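Local coordinates for amidohydrolase 3 domain-containing protein (Pyrococcus horikoshii, PDB 3IGH), which is an uncharacterised member of the amidohydrolase family, probably a metal-dependent hydrolase acting on carbon-nitrogen bonds other than peptide bonds, at residues T118-N123 / D158-I163; T152-F157 / E166-E171. All blocks are in the same frame, centred on the assembly; numbering follows the deposited sequence.

Contacts 1 and 2 lie side by side, their centres about 14 Å apart, in the six-stranded mixed sheet region that stands well away from the centre of the chain. Their segments alternate along the sequence: 118-123, 152-157, 158-163, 166-171. The hairpin of strands 157-158 and 163-165 ties them together. Its turn meets the short helix 119-122 in contact 1, while the loop leading into it packs on helix 166-180 in contact 2. The two touch where Glu159 packs on Pro153 and Ile163 on Phe157. Both thus lie at the strand 157-158 edge of this sheet, joining it to one helix at the turn and to another at the hairpin's base.

Contact 1: residues T118-N123 / D158-I163; sequences TRKELN and DEDTGI
Arg119, the first residue of the short helix 119-122, grips the turn of the hairpin formed by strands 157-158 and 163-165, a turn that closes with a G1 beta bulge in which Gly162 and Ile163 both face Asp158. The backbone bond comes first: Arg119 N donates to Thr161 O at 2.8 Å, nearly straight at 169°, and the CA of Thr118 makes a CA-H...O contact with the same oxygen. Arg119 CB packs on Gly162 CA at 3.8 Å; with positive phi and no side chain, the glycine lets the helix come this close.

The guanidinium supplies the charged part of the contact. Arg119 runs out with CG anti to the backbone N (chi1 176°) and bends at chi3, so that NE donates to Asp160 O at 2.9 Å in a bent hydrogen bond, from above the carbonyl plane. NH2 adds a weak bond to that oxygen and a weak, salt-bridging hydrogen bond to Asp160 OD2 at 3.4 Å, the two flat groups turned 48° apart. NH1 is paired with Asp143, so the arginine links the hairpin turn to the start of helix 143-149 as well.

Each segment is also braced from within. Thr118 and Glu121 form a capping box at the helix start: Glu121 N donates to Thr118 OG1, and Thr118 N gives a weak bond to Glu121 OE2. In the turn, Asp158 OD2 accepts from Thr161 N at 3.1 Å, an Asx motif. Leu122, on the helix, is buried against helix 88-96 and strands 129-133 and 138-141.

Asp160 O is met by three donors, NE, the weakly bonded NH2 and a water, which accepts from Lys120 N at 3.0 Å and donates to Asp160 O at 2.7 Å.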
# COMPACT_ATOMS: atom_id res chain seq x y z
N THR A 118 -8.12 13.96 -43.75
CA THR A 118 -9.08 14.97 -43.28
C THR A 118 -10.21 14.35 -42.46
O THR A 118 -10.52 13.17 -42.62
CB THR A 118 -9.75 15.73 -44.46
OG1 THR A 118 -10.62 14.83 -45.17
CG2 THR A 118 -8.72 16.35 -45.41
N ARG A 119 -10.81 15.19 -41.61
CA ARG A 119 -12.04 14.88 -40.87
C ARG A 119 -13.12 14.24 -41.74
O ARG A 119 -13.69 13.21 -41.37
CB ARG A 119 -12.56 16.18 -40.22
CG ARG A 119 -13.90 16.04 -39.48
CD ARG A 119 -14.47 17.41 -39.08
NE ARG A 119 -14.71 18.29 -40.23
CZ ARG A 119 -15.77 18.24 -41.03
NH1 ARG A 119 -16.75 17.36 -40.83
NH2 ARG A 119 -15.86 19.09 -42.05
N LYS A 120 -13.38 14.84 -42.90
CA LYS A 120 -14.38 14.31 -43.84
C LYS A 120 -14.08 12.88 -44.30
O LYS A 120 -14.98 12.04 -44.33
CB LYS A 120 -14.54 15.23 -45.06
CG LYS A 120 -15.39 16.46 -44.80
CD LYS A 120 -15.35 17.41 -45.98
CE LYS A 120 -16.08 18.70 -45.66
NZ LYS A 120 -15.88 19.73 -46.72
N GLU A 121 -12.83 12.62 -44.66
CA GLU A 121 -12.41 11.28 -45.12
C GLU A 121 -12.52 10.25 -44.00
O GLU A 121 -12.92 9.10 -44.23
CB GLU A 121 -10.97 11.32 -45.65
CG GLU A 121 -10.81 12.06 -46.97
CD GLU A 121 -9.40 12.62 -47.20
OE1 GLU A 121 -9.20 13.29 -48.23
OE2 GLU A 121 -8.51 12.41 -46.35
N LEU A 122 -12.22 10.68 -42.78
CA LEU A 122 -12.26 9.80 -41.62
C LEU A 122 -13.69 9.56 -41.12
O LEU A 122 -13.92 8.64 -40.32
CB LEU A 122 -11.38 10.36 -40.50
CG LEU A 122 -9.89 10.48 -40.80
CD1 LEU A 122 -9.19 11.21 -39.66
CD2 LEU A 122 -9.26 9.12 -41.05
N ASN A 123 -14.64 10.36 -41.60
CA ASN A 123 -16.07 10.14 -41.32
C ASN A 123 -16.60 8.82 -41.90
O ASN A 123 -17.64 8.32 -41.47
CB ASN A 123 -16.92 11.33 -41.78
CG ASN A 123 -16.83 12.51 -40.83
OD1 ASN A 123 -16.53 12.36 -39.64
ND2 ASN A 123 -17.11 13.71 -41.34
N ASP A 158 -8.13 23.34 -36.39
CA ASP A 158 -8.88 23.63 -37.60
C ASP A 158 -10.08 22.70 -37.63
O ASP A 158 -9.94 21.49 -37.84
CB ASP A 158 -8.00 23.44 -38.83
CG ASP A 158 -8.62 24.02 -40.10
OD1 ASP A 158 -8.01 24.95 -40.67
OD2 ASP A 158 -9.69 23.54 -40.54
N GLU A 159 -11.26 23.27 -37.44
CA GLU A 159 -12.48 22.49 -37.25
C GLU A 159 -12.97 21.84 -38.55
O GLU A 159 -13.58 20.77 -38.52
CB GLU A 159 -13.55 23.36 -36.58
CG GLU A 159 -12.97 24.23 -35.45
CD GLU A 159 -13.98 24.74 -34.43
OE1 GLU A 159 -13.55 25.47 -33.50
OE2 GLU A 159 -15.18 24.41 -34.55
N ASP A 160 -12.68 22.48 -39.69
CA ASP A 160 -13.11 21.95 -40.98
C ASP A 160 -12.30 20.74 -41.44
O ASP A 160 -12.87 19.74 -41.90
CB ASP A 160 -13.10 23.04 -42.06
CG ASP A 160 -13.69 22.56 -43.39
OD1 ASP A 160 -12.98 22.64 -44.41
OD2 ASP A 160 -14.85 22.09 -43.40
N THR A 161 -10.98 20.84 -41.34
CA THR A 161 -10.08 19.76 -41.79
C THR A 161 -9.85 18.70 -40.70
O THR A 161 -9.42 17.59 -40.99
CB THR A 161 -8.71 20.30 -42.23
OG1 THR A 161 -8.12 21.02 -41.15
CG2 THR A 161 -8.86 21.24 -43.43
N GLY A 162 -10.15 19.07 -39.46
CA GLY A 162 -9.99 18.15 -38.32
C GLY A 162 -8.57 18.08 -37.79
O GLY A 162 -8.26 17.18 -37.00
N ILE A 163 -7.73 19.02 -38.21
CA ILE A 163 -6.30 19.03 -37.86
C ILE A 163 -6.05 19.72 -36.52
O ILE A 163 -6.44 20.87 -36.31
CB ILE A 163 -5.44 19.69 -38.97
CG1 ILE A 163 -5.45 18.80 -40.22
CG2 ILE A 163 -4.00 19.93 -38.48
CD1 ILE A 163 -5.00 19.50 -41.49
O HOH W 1 -12.46 17.63 -43.49

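Contact 2: residues T152-F157 / E166-E171. With SO4 (sulfate ion), chain P.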
# COMPACT_ATOMS: atom_id res chain seq x y z
N THR A 152 -11.30 23.44 -27.23
CA THR A 152 -11.43 24.89 -27.20
C THR A 152 -11.04 25.44 -28.58
O THR A 152 -10.01 25.04 -29.12
CB THR A 152 -10.53 25.51 -26.09
OG1 THR A 152 -10.83 24.89 -24.84
CG2 THR A 152 -10.73 27.02 -25.97
N PRO A 153 -11.90 26.30 -29.17
CA PRO A 153 -11.58 26.97 -30.43
C PRO A 153 -10.27 27.74 -30.36
O PRO A 153 -10.06 28.51 -29.42
CB PRO A 153 -12.75 27.94 -30.62
CG PRO A 153 -13.88 27.30 -29.89
CD PRO A 153 -13.25 26.68 -28.69
N SER A 154 -9.38 27.49 -31.33
CA SER A 154 -8.12 28.23 -31.48
C SER A 154 -7.55 28.07 -32.89
O SER A 154 -8.08 27.30 -33.70
CB SER A 154 -7.09 27.81 -30.42
OG SER A 154 -6.38 26.64 -30.78
N LYS A 155 -6.46 28.80 -33.17
CA LYS A 155 -5.75 28.68 -34.45
C LYS A 155 -5.06 27.32 -34.64
O LYS A 155 -4.79 26.90 -35.77
CB LYS A 155 -4.75 29.83 -34.64
CG LYS A 155 -3.97 30.23 -33.40
CD LYS A 155 -2.56 29.67 -33.39
CE LYS A 155 -1.74 30.29 -32.27
NZ LYS A 155 -0.37 29.72 -32.20
N ASP A 156 -4.80 26.64 -33.52
CA ASP A 156 -4.19 25.31 -33.52
C ASP A 156 -5.19 24.16 -33.72
O ASP A 156 -4.80 23.00 -33.82
CB ASP A 156 -3.41 25.12 -32.22
CG ASP A 156 -2.21 26.04 -32.11
OD1 ASP A 156 -1.64 26.42 -33.16
OD2 ASP A 156 -1.83 26.38 -30.96
N PHE A 157 -6.47 24.51 -33.80
CA PHE A 157 -7.52 23.54 -34.07
C PHE A 157 -8.35 24.00 -35.26
O PHE A 157 -9.16 24.92 -35.16
CB PHE A 157 -8.38 23.31 -32.81
CG PHE A 157 -9.64 22.50 -33.05
CD1 PHE A 157 -9.65 21.38 -33.89
CD2 PHE A 157 -10.82 22.84 -32.38
CE1 PHE A 157 -10.81 20.65 -34.09
CE2 PHE A 157 -11.99 22.10 -32.57
CZ PHE A 157 -11.99 21.00 -33.43
N GLU A 166 -0.06 21.60 -31.82
CA GLU A 166 0.48 22.45 -30.75
C GLU A 166 -0.29 22.33 -29.43
O GLU A 166 -0.39 21.22 -28.89
CB GLU A 166 0.63 23.91 -31.23
CG GLU A 166 1.64 24.06 -32.39
CD GLU A 166 1.71 25.47 -32.96
OE1 GLU A 166 1.76 26.45 -32.17
OE2 GLU A 166 1.73 25.61 -34.20
N LYS A 167 -0.85 23.43 -28.93
CA LYS A 167 -1.52 23.38 -27.63
C LYS A 167 -2.90 22.75 -27.67
O LYS A 167 -3.39 22.28 -26.65
CB LYS A 167 -1.54 24.75 -26.94
CG LYS A 167 -2.45 25.79 -27.56
CD LYS A 167 -2.43 27.07 -26.72
CE LYS A 167 -3.09 28.23 -27.44
NZ LYS A 167 -4.55 28.03 -27.63
N SER A 168 -3.52 22.72 -28.86
CA SER A 168 -4.78 21.99 -29.05
C SER A 168 -4.57 20.47 -28.97
O SER A 168 -5.46 19.74 -28.54
CB SER A 168 -5.45 22.37 -30.37
OG SER A 168 -5.83 23.73 -30.35
N LEU A 169 -3.39 20.01 -29.41
CA LEU A 169 -3.03 18.60 -29.30
C LEU A 169 -2.74 18.24 -27.85
O LEU A 169 -3.08 17.14 -27.40
CB LEU A 169 -1.83 18.26 -30.19
CG LEU A 169 -1.49 16.76 -30.20
CD1 LEU A 169 -2.63 15.93 -30.77
CD2 LEU A 169 -0.21 16.50 -30.94
N GLU A 170 -2.09 19.17 -27.15
CA GLU A 170 -1.86 19.06 -25.71
C GLU A 170 -3.19 18.93 -24.98
O GLU A 170 -3.33 18.13 -24.06
CB GLU A 170 -1.08 20.29 -25.23
CG GLU A 170 -0.72 20.32 -23.75
CD GLU A 170 -0.14 21.67 -23.32
OE1 GLU A 170 0.43 22.39 -24.17
OE2 GLU A 170 -0.27 22.01 -22.12
N GLU A 171 -4.18 19.73 -25.40
CA GLU A 171 -5.52 19.67 -24.82
C GLU A 171 -6.18 18.33 -25.15
O GLU A 171 -6.73 17.68 -24.26
CB GLU A 171 -6.40 20.83 -25.30
CG GLU A 171 -7.79 20.87 -24.65
CD GLU A 171 -8.75 21.85 -25.31
OE1 GLU A 171 -8.68 22.05 -26.54
OE2 GLU A 171 -9.59 22.42 -24.58
S SO4 P . -5.61 31.29 -29.93
O1 SO4 P . -4.83 30.11 -29.56
O2 SO4 P . -6.29 31.07 -31.19
O3 SO4 P . -6.60 31.56 -28.89
O4 SO4 P . -4.70 32.43 -30.05
O HOH W 2 -7.81 23.94 -28.39
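The loop 152-157 comes nearest the first turns of helix 166-180 where the CA atoms of Asp156 and Ser168 lie 5.6 Å apart, and a type I beta turn from Ser154 to Phe157 swings it past the helix. At one end the carboxylate of Glu171 takes Thr152 by both backbone and side chain: Thr152 N reaches the syn lone pair of Glu171 OE1 at 3.0 Å, and Thr152 OG1 donates to Glu171 OE2 at 2.8 Å. A water joins Glu171 OE1 and Thr152 O to Ser168 OG.

In the middle, Ser154 OG gives a weak bond to Ser168 OG at 3.0 Å. With OG lying between the backbone N and the carbonyl carbon (chi1 83°), Ser154 also accepts from Asp156 N, an ST turn. Asp156 CB packs on Ser168 OG at 3.4 Å.

At the other end the side chains of Asp156 and Glu166 cross at about a right angle, their carboxylate planes 50° apart, and Asp156 OD1 and Glu166 OE1 approach to 3.5 Å; Lys155 NZ forms long salt bridges to both acids, and Lys165 pairs with Asp156, which probably eases their repulsion. A sulfate, probably from the crystallisation liquor, bridges Lys155 N and Lys167 NZ, the latter 2.9 Å from its O1.

Asp156 is backbone-bonded to Lys165 at the end of strand 163-165, and Leu169 packs from the helix onto Phe130 and Tyr132 of strand 129-133.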